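Pheromone cOB1/lipoprotein, YaeC family (PDB 4EF1) probably binds methionine as the lipid-anchored substrate-binding component of a transport system, and its precursor probably also gives rise to the pheromone cOB1. Local coordinates at residues A[178-182]-A[183-187]; A[119-123]-A[124-128]. One frame throughout, in Å; residues are numbered along the deposited sequence.

Interaction 1. Residues A[178-182]-A[183-187]; sequences NFAVD and QGLNP. With MSE (selenomethionine), chain C.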
loop_
_atom_site.group_PDB
_atom_site.type_symbol
_atom_site.label_atom_id
_atom_site.label_comp_id
_atom_site.label_asym_id
_atom_site.label_seq_id
_atom_site.Cartn_x
_atom_site.Cartn_y
_atom_site.Cartn_z
ATOM N N ASN A 178 -0.155 -5.135 2.893
ATOM C CA ASN A 178 0.855 -5.172 3.959
ATOM C C ASN A 178 0.248 -5.709 5.249
ATOM O O ASN A 178 0.804 -6.606 5.890
ATOM C CB ASN A 178 1.568 -3.809 4.144
ATOM C CG ASN A 178 0.722 -2.756 4.787
ATOM O OD1 ASN A 178 -0.112 -2.143 4.133
ATOM N ND2 ASN A 178 0.922 -2.547 6.107
ATOM N N PHE A 179 -0.949 -5.232 5.566
ATOM C CA PHE A 179 -1.667 -5.706 6.752
ATOM C C PHE A 179 -2.224 -7.132 6.558
ATOM O O PHE A 179 -2.142 -7.972 7.474
ATOM C CB PHE A 179 -2.783 -4.731 7.141
ATOM C CG PHE A 179 -2.308 -3.372 7.521
ATOM C CD1 PHE A 179 -1.404 -3.200 8.546
ATOM C CD2 PHE A 179 -2.800 -2.241 6.876
ATOM C CE1 PHE A 179 -0.971 -1.923 8.896
ATOM C CE2 PHE A 179 -2.376 -0.983 7.227
ATOM C CZ PHE A 179 -1.471 -0.820 8.236
ATOM N N ALA A 180 -2.776 -7.406 5.382
ATOM C CA ALA A 180 -3.383 -8.700 5.090
ATOM C C ALA A 180 -2.347 -9.808 5.165
ATOM O O ALA A 180 -2.540 -10.832 5.850
ATOM C CB ALA A 180 -4.069 -8.681 3.719
ATOM N N VAL A 181 -1.217 -9.582 4.488
ATOM C CA VAL A 181 -0.112 -10.560 4.488
ATOM C C VAL A 181 0.443 -10.804 5.883
ATOM O O VAL A 181 0.653 -11.934 6.267
ATOM C CB VAL A 181 0.979 -10.160 3.491
ATOM C CG1 VAL A 181 2.240 -11.006 3.698
ATOM C CG2 VAL A 181 0.398 -10.367 2.071
ATOM N N ASP A 182 0.598 -9.750 6.661
ATOM C CA ASP A 182 1.096 -9.905 8.030
ATOM C C ASP A 182 0.148 -10.767 8.908
ATOM O O ASP A 182 0.602 -11.479 9.786
ATOM C CB ASP A 182 1.354 -8.529 8.656
ATOM C CG ASP A 182 2.316 -8.575 9.838
ATOM O OD1 ASP A 182 2.949 -9.609 10.118
ATOM O OD2 ASP A 182 2.444 -7.542 10.483
ATOM N N GLN A 183 -1.158 -10.690 8.665
ATOM C CA GLN A 183 -2.138 -11.503 9.384
ATOM C C GLN A 183 -2.361 -12.883 8.742
ATOM O O GLN A 183 -3.280 -13.588 9.118
ATOM C CB GLN A 183 -3.488 -10.759 9.545
ATOM C CG GLN A 183 -3.436 -9.505 10.394
ATOM C CD GLN A 183 -2.766 -9.701 11.755
ATOM O OE1 GLN A 183 -1.730 -9.084 12.046
ATOM N NE2 GLN A 183 -3.314 -10.589 12.569
ATOM N N GLY A 184 -1.521 -13.276 7.791
ATOM C CA GLY A 184 -1.596 -14.601 7.194
ATOM C C GLY A 184 -2.568 -14.771 6.051
ATOM O O GLY A 184 -2.867 -15.897 5.688
ATOM N N LEU A 185 -3.064 -13.670 5.489
ATOM C CA LEU A 185 -3.909 -13.738 4.324
ATOM C C LEU A 185 -3.020 -13.698 3.066
ATOM O O LEU A 185 -2.008 -12.997 3.025
ATOM C CB LEU A 185 -4.903 -12.578 4.292
ATOM C CG LEU A 185 -5.968 -12.546 5.399
ATOM C CD1 LEU A 185 -6.758 -11.238 5.361
ATOM C CD2 LEU A 185 -6.902 -13.749 5.371
ATOM N N ASN A 186 -3.397 -14.470 2.059
ATOM C CA ASN A 186 -2.725 -14.431 0.743
ATOM C C ASN A 186 -3.690 -13.753 -0.214
ATOM O O ASN A 186 -4.684 -14.368 -0.578
ATOM C CB ASN A 186 -2.421 -15.832 0.261
ATOM C CG ASN A 186 -1.736 -15.856 -1.095
ATOM O OD1 ASN A 186 -1.528 -14.825 -1.788
ATOM N ND2 ASN A 186 -1.370 -17.048 -1.483
ATOM N N PRO A 187 -3.400 -12.499 -0.618
ATOM C CA PRO A 187 -4.265 -11.759 -1.548
ATOM C C PRO A 187 -4.657 -12.504 -2.818
ATOM O O PRO A 187 -5.828 -12.427 -3.217
ATOM C CB PRO A 187 -3.445 -10.517 -1.870
ATOM C CG PRO A 187 -2.661 -10.280 -0.626
ATOM C CD PRO A 187 -2.272 -11.653 -0.167
HETATM N N MSE C 301 1.374 -0.916 1.452
HETATM C CA MSE C 301 0.108 -0.127 1.172
HETATM C C MSE C 301 -0.490 -0.429 -0.205
HETATM O O MSE C 301 0.255 -0.503 -1.195
HETATM O OXT MSE C 301 -1.738 -0.521 -0.352
HETATM C CB MSE C 301 0.318 1.376 1.352
HETATM C CG MSE C 301 -0.950 2.233 1.255
HETATM SE SE MSE C 301 -0.507 4.105 1.215
HETATM C CE MSE C 301 0.165 4.340 3.074
HETATM O O HOH W 1 -1.389 -6.973 9.928
HETATM O O HOH W 2 0.169 -14.302 4.031
#
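A180 and L185 close the C-terminal end of helix 177-182 in a Schellman motif, with G184 at positive phi as the C-prime residue. Two backbone bonds define it: L185 N to A180 O at 2.9 Å and G184 N to V181 O at 3.0 Å. Both donors stand above the plane of the carbonyl they reach. Q183 N keeps the last helical bond, to F179 O, and adds a weak one to A180 O. V181 CA also sends a C-H toward L185 O, 3.4 Å from CA to O.

Two waters extend this backbone network. One donates to F179 O and to Q183 OE1; the chain of Q183, bent at chi2 (-51°), holds OE1 beside the last turn, where the water can join it to F179 O. The other bridges V181 O and L185 O.

At the start of 178-182, N178 belongs to the selenomethionine pocket. Its OD1 accepts a weak bond from the ligand N, 3.3 Å away, and it also accepts a hydrogen bond from Y41 OH, while its ND2 sits over the centre of the F179 ring.

Apolar contacts follow the same turn. A180 CB meets L185 CB at 4.0 Å, and Y89 of strand 87-89 touches both side chains as well as P187. V181 and P187 cross at about a right angle, V181 CG2 lying 3.7 Å from P187 CD.

Interaction 2. Residues A[119-123]-A[124-128]; sequences TILED and AGLIT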
loop_
_atom_site.group_PDB
_atom_site.type_symbol
_atom_site.label_atom_id
_atom_site.label_comp_id
_atom_site.label_asym_id
_atom_site.label_seq_id
_atom_site.Cartn_x
_atom_site.Cartn_y
_atom_site.Cartn_z
ATOM N N THR A 119 -12.467 0.759 -8.601
ATOM C CA THR A 119 -12.002 0.057 -9.808
ATOM C C THR A 119 -12.294 -1.451 -9.680
ATOM O O THR A 119 -12.642 -2.109 -10.659
ATOM C CB THR A 119 -10.485 0.208 -10.130
ATOM O OG1 THR A 119 -9.675 -0.513 -9.186
ATOM C CG2 THR A 119 -10.053 1.679 -10.235
ATOM N N ILE A 120 -12.147 -2.001 -8.485
ATOM C CA ILE A 120 -12.451 -3.442 -8.294
ATOM C C ILE A 120 -13.960 -3.701 -8.627
ATOM O O ILE A 120 -14.284 -4.562 -9.413
ATOM C CB ILE A 120 -12.082 -3.936 -6.890
ATOM C CG1 ILE A 120 -10.560 -4.004 -6.721
ATOM C CG2 ILE A 120 -12.772 -5.289 -6.574
ATOM C CD1 ILE A 120 -10.116 -4.136 -5.282
ATOM N N LEU A 121 -14.851 -2.896 -8.041
ATOM C CA LEU A 121 -16.278 -3.060 -8.242
ATOM C C LEU A 121 -16.696 -2.777 -9.730
ATOM O O LEU A 121 -17.565 -3.477 -10.271
ATOM C CB LEU A 121 -17.079 -2.203 -7.246
ATOM C CG LEU A 121 -16.870 -2.614 -5.778
ATOM C CD1 LEU A 121 -17.439 -1.562 -4.846
ATOM C CD2 LEU A 121 -17.380 -4.036 -5.481
ATOM N N GLU A 122 -16.045 -1.788 -10.370
ATOM C CA GLU A 122 -16.224 -1.542 -11.808
ATOM C C GLU A 122 -15.774 -2.747 -12.663
ATOM O O GLU A 122 -16.511 -3.187 -13.558
ATOM C CB GLU A 122 -15.477 -0.254 -12.256
ATOM C CG GLU A 122 -15.690 0.114 -13.717
ATOM C CD GLU A 122 -15.507 1.597 -14.026
ATOM O OE1 GLU A 122 -14.505 2.167 -13.612
ATOM O OE2 GLU A 122 -16.330 2.175 -14.751
ATOM N N ASP A 123 -14.580 -3.287 -12.391
ATOM C CA ASP A 123 -14.085 -4.470 -13.131
ATOM C C ASP A 123 -15.056 -5.634 -13.005
ATOM O O ASP A 123 -15.291 -6.345 -13.977
ATOM C CB ASP A 123 -12.721 -4.948 -12.626
ATOM C CG ASP A 123 -11.611 -3.954 -12.857
ATOM O OD1 ASP A 123 -11.752 -3.037 -13.692
ATOM O OD2 ASP A 123 -10.585 -4.128 -12.162
ATOM N N ALA A 124 -15.652 -5.791 -11.822
ATOM C CA ALA A 124 -16.664 -6.825 -11.567
ATOM C C ALA A 124 -18.032 -6.532 -12.199
ATOM O O ALA A 124 -18.940 -7.351 -12.104
ATOM C CB ALA A 124 -16.870 -7.010 -10.064
ATOM N N GLY A 125 -18.215 -5.341 -12.758
ATOM C CA GLY A 125 -19.467 -4.985 -13.389
ATOM C C GLY A 125 -20.568 -4.571 -12.427
ATOM O O GLY A 125 -21.722 -4.475 -12.836
ATOM N N LEU A 126 -20.216 -4.255 -11.183
ATOM C CA LEU A 126 -21.226 -3.859 -10.128
ATOM C C LEU A 126 -21.466 -2.370 -10.012
ATOM O O LEU A 126 -22.494 -1.975 -9.501
ATOM C CB LEU A 126 -20.813 -4.372 -8.762
ATOM C CG LEU A 126 -20.802 -5.916 -8.649
ATOM C CD1 LEU A 126 -20.287 -6.311 -7.281
ATOM C CD2 LEU A 126 -22.212 -6.445 -8.928
ATOM N N ILE A 127 -20.501 -1.554 -10.419
ATOM C CA ILE A 127 -20.694 -0.107 -10.453
ATOM C C ILE A 127 -20.092 0.528 -11.716
ATOM O O ILE A 127 -19.240 -0.051 -12.369
ATOM C CB ILE A 127 -20.074 0.628 -9.235
ATOM C CG1 ILE A 127 -18.530 0.571 -9.254
ATOM C CG2 ILE A 127 -20.722 0.195 -7.887
ATOM C CD1 ILE A 127 -17.830 1.474 -8.262
ATOM N N THR A 128 -20.571 1.725 -12.044
ATOM C CA THR A 128 -19.919 2.586 -13.026
ATOM C C THR A 128 -19.707 3.958 -12.353
ATOM O O THR A 128 -20.377 4.262 -11.365
ATOM C CB THR A 128 -20.742 2.732 -14.299
ATOM O OG1 THR A 128 -21.932 3.479 -14.028
ATOM C CG2 THR A 128 -21.056 1.363 -14.883
HETATM O O HOH W 3 -18.790 -1.694 -14.511
#
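L126 N bonds to L121 O at 2.9 Å and G125 N to E122 O at 2.9 Å, the paired backbone bonds of a Schellman motif that ends helix 114-123 at G125, whose phi is positive. Just before them, A124 N makes the regular helical bond to I120 O, 3.0 Å long. The two motif bonds differ in shape: L126 N lies only 22° from the plane of its carbonyl, whereas G125 N stands well above that of E122.

A water donates to both E122 O and I127 O, tying the helix end to the start of strand 127-129. I127 O also receives a C-H from E122 CA, 3.4 Å away. With CG anti to the backbone N (chi1 -176°) and the chain extended beyond it, the E122 carboxylate is carried to R135, with which OE1 forms a salt bridge.

Apolar packing lies around L121, whose side chain also touches L88 of strand 87-89. L121 CD2 approaches L126 CD1 at 4.1 Å, and L126 and A124 both touch L96. From the strand, I127 directs its CG1 branch at the helix, where CG1 comes within 3.7 Å of L121 CB.

How the interactions relate
Interactions 1 and 2 are two Schellman helix ends, separate in space: their centres lie 23 Å apart and their nearest atoms about 10 Å. The turn at 183-187 leads toward helix 187-190, whereas that at 124-128 runs directly into strand 127-129. Strand 87-89 links them, since Y89 packs against interaction 1 and L88 against interaction 2. Their relation to the ligand differs. Helix 177-182 supplies N178 to the selenomethionine pocket; on helix 114-123 the pocket residue is R116, which bonds the ligand upstream of interaction 2, while the side chain of I120 remains about 10 Å from it.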